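Local coordinates for uncharacterized protein (Bacteroides ovatus, PDB 3P02), which is of unknown function but probably pairs an immunoglobulin-like beta-sandwich domain with a larger C-terminal antiparallel beta domain, at residues D67-E72 against L80-L85; I109-D114 against W122-K127; D63-I68 against Y144-L149. All coordinates share one frame; numbering follows the deposited sequence. Where two conformers were deposited one is given.

Contact 1: residues D67-E72 against L80-L85; sequences DILNFE and LYFREL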
# COMPACT_ATOMS: atom_id res chain seq x y z
N ASP A 67 4.59 4.34 18.34
CA ASP A 67 3.69 5.13 19.18
C ASP A 67 4.02 6.61 19.05
O ASP A 67 3.11 7.43 19.02
CB ASP A 67 3.74 4.70 20.66
CG ASP A 67 3.16 3.31 20.93
OD1 ASP A 67 2.26 2.88 20.17
OD2 ASP A 67 3.59 2.67 21.91
N ILE A 68 5.30 6.96 18.95
CA ILE A 68 5.72 8.37 18.82
C ILE A 68 5.39 8.89 17.41
O ILE A 68 4.73 9.94 17.31
CB ILE A 68 7.22 8.48 19.15
CG1 ILE A 68 7.41 8.19 20.63
CG2 ILE A 68 7.76 9.87 18.77
CD1 ILE A 68 8.93 7.95 21.03
N LEU A 69 5.80 8.17 16.36
CA LEU A 69 5.53 8.58 14.99
C LEU A 69 4.01 8.77 14.79
O LEU A 69 3.58 9.78 14.24
CB LEU A 69 6.07 7.51 14.00
CG LEU A 69 5.76 7.73 12.51
CD1 LEU A 69 6.62 8.84 11.93
CD2 LEU A 69 5.93 6.43 11.73
N ASN A 70 3.20 7.81 15.26
CA ASN A 70 1.74 7.89 15.10
C ASN A 70 1.17 9.15 15.74
O ASN A 70 0.39 9.85 15.09
CB ASN A 70 1.07 6.67 15.71
CG ASN A 70 1.13 5.48 14.80
OD1 ASN A 70 1.13 5.63 13.58
ND2 ASN A 70 1.16 4.28 15.36
N PHE A 71 1.56 9.45 16.97
CA PHE A 71 0.99 10.63 17.61
C PHE A 71 1.49 11.91 16.94
O PHE A 71 0.70 12.85 16.73
CB PHE A 71 1.28 10.65 19.12
CG PHE A 71 0.47 11.75 19.76
CD1 PHE A 71 -0.90 11.62 19.95
CD2 PHE A 71 1.07 12.96 20.11
CE1 PHE A 71 -1.66 12.66 20.46
CE2 PHE A 71 0.31 14.01 20.64
CZ PHE A 71 -1.06 13.85 20.79
N GLU A 72 2.79 11.97 16.65
CA GLU A 72 3.38 13.17 16.06
C GLU A 72 2.79 13.44 14.66
O GLU A 72 2.63 14.60 14.30
CB GLU A 72 4.91 13.07 16.03
CG GLU A 72 5.48 13.08 17.45
CD GLU A 72 6.99 13.11 17.55
OE1 GLU A 72 7.67 12.98 16.51
OE2 GLU A 72 7.50 13.15 18.70
N LEU A 80 -5.95 6.27 11.97
CA LEU A 80 -4.93 6.57 10.96
C LEU A 80 -3.57 5.93 11.27
O LEU A 80 -2.64 6.03 10.48
CB LEU A 80 -4.72 8.09 10.92
CG LEU A 80 -5.94 9.00 10.63
CD1 LEU A 80 -5.44 10.44 10.40
CD2 LEU A 80 -6.70 8.53 9.39
N TYR A 81 -3.44 5.34 12.46
CA TYR A 81 -2.13 4.86 12.93
C TYR A 81 -1.60 3.68 12.16
O TYR A 81 -2.35 2.77 11.76
CB TYR A 81 -2.22 4.46 14.40
CG TYR A 81 -2.35 5.57 15.42
CD1 TYR A 81 -2.54 6.90 15.03
CD2 TYR A 81 -2.27 5.30 16.78
CE1 TYR A 81 -2.65 7.93 15.97
CE2 TYR A 81 -2.43 6.31 17.73
CZ TYR A 81 -2.58 7.63 17.32
OH TYR A 81 -2.69 8.61 18.29
N PHE A 82 -0.27 3.66 12.05
CA PHE A 82 0.44 2.49 11.54
C PHE A 82 0.40 1.45 12.64
O PHE A 82 0.57 1.79 13.83
CB PHE A 82 1.92 2.82 11.23
CG PHE A 82 2.11 3.79 10.09
CD1 PHE A 82 2.05 3.36 8.78
CD2 PHE A 82 2.41 5.12 10.34
CE1 PHE A 82 2.23 4.26 7.72
CE2 PHE A 82 2.59 6.02 9.29
CZ PHE A 82 2.49 5.59 7.99
N ARG A 83 0.20 0.20 12.26
CA ARG A 83 0.24 -0.94 13.17
C ARG A 83 1.53 -1.67 12.94
O ARG A 83 1.99 -1.74 11.80
CB ARG A 83 -0.94 -1.89 12.89
CG ARG A 83 -2.30 -1.23 13.15
CD ARG A 83 -3.46 -2.16 12.85
NE ARG A 83 -3.42 -3.38 13.66
CZ ARG A 83 -4.29 -4.38 13.56
NH1 ARG A 83 -5.29 -4.31 12.69
NH2 ARG A 83 -4.17 -5.46 14.32
N GLU A 84 2.13 -2.20 14.01
CA GLU A 84 3.37 -2.95 13.84
C GLU A 84 3.13 -4.18 12.98
O GLU A 84 2.23 -4.98 13.27
CB GLU A 84 3.95 -3.35 15.20
CG GLU A 84 5.26 -4.12 15.08
CD GLU A 84 5.77 -4.62 16.42
OE1 GLU A 84 5.77 -3.83 17.38
OE2 GLU A 84 6.14 -5.81 16.51
N LEU A 85 3.95 -4.36 11.94
CA LEU A 85 3.83 -5.52 11.08
C LEU A 85 4.15 -6.80 11.90
O LEU A 85 5.25 -6.91 12.46
CB LEU A 85 4.81 -5.39 9.90
CG LEU A 85 4.78 -6.56 8.90
CD1 LEU A 85 3.44 -6.61 8.17
CD2 LEU A 85 5.91 -6.43 7.87
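Asn70, in the middle of the helical segment 67-72, lies beside the extended residues Tyr81 and Phe82, and the backbones come closest where the CA atoms of Asn70 and Tyr81 are 5.4 Å apart. Segment 80-85 leaves a short 3-10 turn here and runs into strand 83-84, which pairs in parallel with strand 122-130. With CG swung beside its own backbone N (chi1 -80°), the Asn70 side chain is directed at this passing chain and meets Phe82 through both ends of its amide. OD1 of Asn70 accepts from N of Phe82 at 2.9 Å, the donor being tilted from the carbonyl plane; ND2 of Asn70 donates to O of Phe82 at 3.0 Å, in the carbonyl plane and on a lone pair. The same side chain stacks on Tyr81, amide and ring planes only 6° apart, while CB of Asn70 sits over the ring, 3.6 Å from its centroid, in a CH-pi contact. At the outer end the Tyr81 hydroxyl approaches the edge of the Phe71 ring and is hydrogen-bonded to O of Gly75. CD2 of Leu69 adds an apolar contact to CD2 of Phe82 at 4.0 Å. A buried amide thus stands in for a strand neighbour: two bonds to a single residue satisfy the backbone polar groups of Phe82, fix the amide's flip and tie the helix to the chain entering the sheet.

Contact 2: residues I109-D114 against W122-K127; sequences IEFSLD and WALPLK. With EDO (1,2-ethanediol), chain G; EDO (1,2-ethanediol), chain E.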
# COMPACT_ATOMS: atom_id res chain seq x y z
N ILE A 109 15.75 -7.52 4.12
CA ILE A 109 14.52 -7.86 4.83
C ILE A 109 13.64 -8.65 3.89
O ILE A 109 13.17 -8.10 2.89
CB ILE A 109 13.78 -6.62 5.39
CG1 ILE A 109 14.73 -5.78 6.29
CG2 ILE A 109 12.52 -7.06 6.16
CD1 ILE A 109 14.74 -4.38 6.02
N GLU A 110 13.38 -9.93 4.23
CA GLU A 110 12.51 -10.77 3.41
C GLU A 110 11.08 -10.61 3.86
O GLU A 110 10.75 -10.98 4.98
CB GLU A 110 12.94 -12.23 3.48
CG GLU A 110 14.30 -12.48 2.81
CD GLU A 110 14.79 -13.91 2.77
OE1 GLU A 110 14.12 -14.80 3.35
OE2 GLU A 110 15.85 -14.15 2.14
N PHE A 111 10.26 -9.99 3.03
CA PHE A 111 8.83 -9.87 3.32
C PHE A 111 8.09 -11.05 2.73
O PHE A 111 8.36 -11.44 1.57
CB PHE A 111 8.28 -8.57 2.72
CG PHE A 111 8.77 -7.35 3.47
CD1 PHE A 111 8.18 -6.98 4.68
CD2 PHE A 111 9.85 -6.61 3.00
CE1 PHE A 111 8.59 -5.83 5.36
CE2 PHE A 111 10.28 -5.47 3.70
CZ PHE A 111 9.66 -5.10 4.88
N SER A 112 7.13 -11.61 3.49
CA SER A 112 6.27 -12.73 3.07
C SER A 112 4.88 -12.33 3.48
O SER A 112 4.50 -12.51 4.63
CB SER A 112 6.72 -14.03 3.72
OG SER A 112 8.02 -14.38 3.29
N LEU A 113 4.15 -11.64 2.57
CA LEU A 113 2.88 -11.01 2.94
C LEU A 113 1.59 -11.69 2.53
O LEU A 113 0.54 -11.05 2.63
CB LEU A 113 2.89 -9.58 2.36
CG LEU A 113 4.19 -8.75 2.62
CD1 LEU A 113 4.05 -7.36 2.06
CD2 LEU A 113 4.52 -8.65 4.13
N ASP A 114 1.64 -12.98 2.18
CA ASP A 114 0.39 -13.70 1.85
C ASP A 114 -0.59 -13.59 2.99
O ASP A 114 -0.22 -13.75 4.16
CB ASP A 114 0.69 -15.18 1.54
CG ASP A 114 1.56 -15.35 0.32
OD1 ASP A 114 2.61 -14.67 0.23
OD2 ASP A 114 1.25 -16.24 -0.49
N TRP A 122 0.48 -1.07 7.76
CA TRP A 122 1.46 -1.81 8.55
C TRP A 122 2.81 -1.16 8.47
O TRP A 122 3.19 -0.63 7.42
CB TRP A 122 1.54 -3.26 8.05
CG TRP A 122 0.22 -3.97 8.08
CD1 TRP A 122 -0.65 -4.15 7.04
CD2 TRP A 122 -0.40 -4.55 9.23
NE1 TRP A 122 -1.78 -4.80 7.47
CE2 TRP A 122 -1.65 -5.07 8.82
CE3 TRP A 122 -0.03 -4.67 10.59
CZ2 TRP A 122 -2.52 -5.72 9.70
CZ3 TRP A 122 -0.90 -5.30 11.48
CH2 TRP A 122 -2.14 -5.81 11.03
N ALA A 123 3.59 -1.28 9.54
CA ALA A 123 4.93 -0.72 9.48
C ALA A 123 5.90 -1.55 10.29
O ALA A 123 5.55 -2.13 11.31
CB ALA A 123 4.93 0.74 9.98
N LEU A 124 7.15 -1.56 9.84
CA LEU A 124 8.23 -2.28 10.49
C LEU A 124 9.32 -1.26 10.92
O LEU A 124 10.03 -0.72 10.07
CB LEU A 124 8.81 -3.36 9.54
CG LEU A 124 10.02 -4.12 10.05
CD1 LEU A 124 9.71 -4.88 11.36
CD2 LEU A 124 10.57 -5.08 8.96
N PRO A 125 9.37 -0.95 12.24
CA PRO A 125 10.34 0.03 12.74
C PRO A 125 11.64 -0.67 13.15
O PRO A 125 11.61 -1.59 13.97
CB PRO A 125 9.59 0.66 13.93
CG PRO A 125 8.78 -0.48 14.51
CD PRO A 125 8.47 -1.43 13.32
N LEU A 126 12.77 -0.28 12.56
CA LEU A 126 14.04 -0.97 12.80
C LEU A 126 15.11 -0.03 13.24
O LEU A 126 15.26 1.01 12.61
CB LEU A 126 14.54 -1.63 11.49
CG LEU A 126 13.59 -2.56 10.80
CD1 LEU A 126 14.16 -2.99 9.47
CD2 LEU A 126 13.33 -3.77 11.65
N LYS A 127 15.91 -0.43 14.22
CA LYS A 127 17.02 0.43 14.63
C LYS A 127 18.33 -0.32 14.48
O LYS A 127 18.39 -1.51 14.75
CB LYS A 127 16.84 0.91 16.09
CG LYS A 127 17.95 1.86 16.56
CD LYS A 127 17.70 2.47 17.92
CE LYS A 127 18.79 3.44 18.26
NZ LYS A 127 18.64 3.99 19.64
C1 EDO G . 3.55 -15.26 6.17
O1 EDO G . 2.87 -15.75 7.35
C2 EDO G . 2.55 -14.63 5.21
O2 EDO G . 1.33 -15.37 5.28
C1 EDO E . 19.31 1.31 21.42
O1 EDO E . 19.82 2.56 21.89
C2 EDO E . 19.79 0.16 22.29
O2 EDO E . 19.33 -1.07 21.71
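Ile109 and Leu124 meet in the buried interior of a beta-sandwich, with strand 109-112 in one sheet facing strand 122-127 in the other, as in the immunoglobulin-like folds of the E-set clan. The strand axes are 11.7 Å apart at closest approach and run nearly antiparallel, at 160°, so the layers are joined by side chains without any hydrogen bond between the segments. The side chains of Ile109 and Leu124 run alongside in opposite senses, with CG2 of Ile109 3.9 Å from CD2 of Leu124. The other branch of Ile109 carries CD1 tip to tip against CD1 of Leu126, at 3.8 Å. Phe111 approaches Leu124 obliquely, CE1 of Phe111 lying 4.2 Å from CD2 of Leu124, so this one methyl serves both residues. Ile109 CG2 also lies over a face of the Phe111 ring, offset toward its rim, which links the two residues within their own strand.

Farther out, Leu41 of strand 36-45 touches both Ile109 and Leu126, while Tyr90 packs on Phe111 and Leu124. Backbone bonds to Tyr39 and Tyr37 hold Ile109 and Phe111 in their sheet. Beyond the core, Lys127 runs out fully extended from CG onward, and its NZ binds O of Tyr136 and, weakly, an ethanediol probably from the crystallisation liquor. A methionine in place of Lys127 would probably leave the Tyr136 carbonyl without this charged donor and that loop less firmly tied to strand 122-130. At the other end of the contact, a second ethanediol is modelled so close to O of Asp114 that its placement is doubtful, whereas OD1 of Asp114 accepts a hydrogen bond from N of Ala35.

Contact 3: residues D63-I68 against Y144-L149; sequences DDTLDI and YRTAVL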
# COMPACT_ATOMS: atom_id res chain seq x y z
N ASP A 63 10.69 -1.06 19.59
CA ASP A 63 9.40 -1.15 20.27
C ASP A 63 8.70 0.20 20.58
O ASP A 63 7.49 0.19 20.79
CB ASP A 63 9.58 -1.97 21.55
CG ASP A 63 10.05 -3.40 21.29
OD1 ASP A 63 9.55 -4.02 20.32
OD2 ASP A 63 10.91 -3.90 22.05
N ASP A 64 9.43 1.35 20.59
CA ASP A 64 8.75 2.63 20.92
C ASP A 64 8.51 3.59 19.73
O ASP A 64 7.87 4.64 19.90
CB ASP A 64 9.61 3.40 21.95
CG ASP A 64 11.01 3.75 21.44
OD1 ASP A 64 11.39 3.25 20.36
OD2 ASP A 64 11.77 4.39 22.20
N THR A 65 9.05 3.27 18.55
CA THR A 65 8.99 4.18 17.40
C THR A 65 7.60 4.51 16.93
O THR A 65 7.29 5.69 16.72
CB THR A 65 9.73 3.56 16.20
OG1 THR A 65 11.03 3.18 16.62
CG2 THR A 65 9.79 4.51 15.01
N LEU A 66 6.77 3.49 16.73
CA LEU A 66 5.45 3.72 16.15
C LEU A 66 4.56 4.54 17.01
O LEU A 66 3.81 5.35 16.45
CB LEU A 66 4.73 2.42 15.79
CG LEU A 66 5.36 1.64 14.65
CD1 LEU A 66 4.52 0.41 14.34
CD2 LEU A 66 5.58 2.54 13.40
N ASP A 67 4.59 4.34 18.34
CA ASP A 67 3.69 5.13 19.18
C ASP A 67 4.02 6.61 19.05
O ASP A 67 3.11 7.43 19.02
CB ASP A 67 3.74 4.70 20.66
CG ASP A 67 3.16 3.31 20.93
OD1 ASP A 67 2.26 2.88 20.17
OD2 ASP A 67 3.59 2.67 21.91
N ILE A 68 5.30 6.96 18.95
CA ILE A 68 5.72 8.37 18.82
C ILE A 68 5.39 8.89 17.41
O ILE A 68 4.73 9.94 17.31
CB ILE A 68 7.22 8.48 19.15
CG1 ILE A 68 7.41 8.19 20.63
CG2 ILE A 68 7.76 9.87 18.77
CD1 ILE A 68 8.93 7.95 21.03
N TYR A 144 19.66 9.31 12.05
CA TYR A 144 18.99 8.28 11.27
C TYR A 144 19.31 6.86 11.75
O TYR A 144 19.54 5.96 10.92
CB TYR A 144 19.34 8.42 9.77
CG TYR A 144 19.20 9.83 9.24
CD1 TYR A 144 17.96 10.35 8.89
CD2 TYR A 144 20.31 10.67 9.14
CE1 TYR A 144 17.82 11.67 8.46
CE2 TYR A 144 20.18 11.98 8.70
CZ TYR A 144 18.94 12.47 8.34
OH TYR A 144 18.81 13.77 7.89
N ARG A 145 19.23 6.61 13.07
CA ARG A 145 19.48 5.26 13.58
C ARG A 145 18.31 4.31 13.31
O ARG A 145 18.53 3.10 13.33
CB ARG A 145 19.74 5.25 15.10
CG ARG A 145 20.87 6.12 15.59
CD ARG A 145 22.20 5.87 14.92
NE ARG A 145 23.15 6.78 15.56
CZ ARG A 145 24.22 7.32 14.99
NH1 ARG A 145 24.55 6.99 13.74
NH2 ARG A 145 24.94 8.22 15.64
N THR A 146 17.11 4.84 13.06
CA THR A 146 15.87 4.08 12.90
C THR A 146 15.19 4.36 11.56
O THR A 146 15.00 5.51 11.18
CB THR A 146 14.96 4.41 14.11
OG1 THR A 146 15.66 3.98 15.27
CG2 THR A 146 13.61 3.69 14.06
N ALA A 147 14.80 3.28 10.87
CA ALA A 147 14.04 3.31 9.62
C ALA A 147 12.66 2.69 9.86
O ALA A 147 12.54 1.73 10.65
CB ALA A 147 14.79 2.52 8.54
N VAL A 148 11.62 3.24 9.24
CA VAL A 148 10.28 2.67 9.38
C VAL A 148 9.83 2.26 7.99
O VAL A 148 9.68 3.13 7.12
CB VAL A 148 9.27 3.61 10.05
CG1 VAL A 148 7.91 2.90 10.17
CG2 VAL A 148 9.77 4.05 11.42
N LEU A 149 9.60 0.96 7.77
CA LEU A 149 9.24 0.46 6.45
C LEU A 149 7.78 0.12 6.37
O LEU A 149 7.28 -0.60 7.24
CB LEU A 149 10.07 -0.78 6.09
CG LEU A 149 11.59 -0.65 6.27
CD1 LEU A 149 12.24 -1.98 5.92
CD2 LEU A 149 12.16 0.47 5.35
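Thr65 and Val148 are brought together by their first torsions: at chi1 -52° Thr65 places CG2 anti to its backbone N, and at chi1 -179° Val148 sets CG2 beside its own N, so that these two methyls meet tip to tip at 3.6 Å. The contact is helix-on-sheet packing on the beta-sandwich, in which the first turn of helix 65-74 rests on strand 146-154, with Thr65 and Thr146 the nearest residues by CA atoms, 8.2 Å apart. The second branch of Val148 is also used, CG1 lying 4.0 Å from CD2 of Leu66, whose side chain crosses it at a slant. Val148 is therefore gripped by two consecutive helix residues, one methyl to each. Thr146, two residues earlier on the strand, turns the same way and brings its methyl CG2 to Thr65.

No hydrogen bond joins the two segments; the threonines meet through the methyl of Thr146, set against both the hydroxyl and the methyl of Thr65. Neighbouring residues complete the packing: Pro125 of the adjacent strand 122-130 also touches Thr65, and Ala123 and Val24 pack on Val148. Backbone bonds of Ala147 with Leu126 and of Val148 with Thr25 set the strand between its two neighbours. Just ahead of the helix, Asp64 is held by a salt bridge to Arg62. At the partly exposed end of the contact, OG1 of Thr65 approaches CG2 of Thr146 to 3.7 Å.

Overall arrangement
Contact 2 is the core of the group, entirely buried between the two sheets of the sandwich, whereas contacts 1 and 3 are only partly buried. Those two share helix 65-74, their centres about 9 Å apart: contact 3 sets its first turn on strand 146-154, and contact 1 holds the following turn to the chain entering strand 83-84. Leu66 bridges them by packing on Glu84. Strand 122-130 lies between strands 83-84 and 146-154, so all three contacts reach one sheet. Their chemistry differs accordingly: contacts 2 and 3 join layers through apolar side-chain packing, mostly methyl groups and, in contact 2, one phenyl ring, while contact 1 relies on amide-to-backbone hydrogen bonds and an aromatic face.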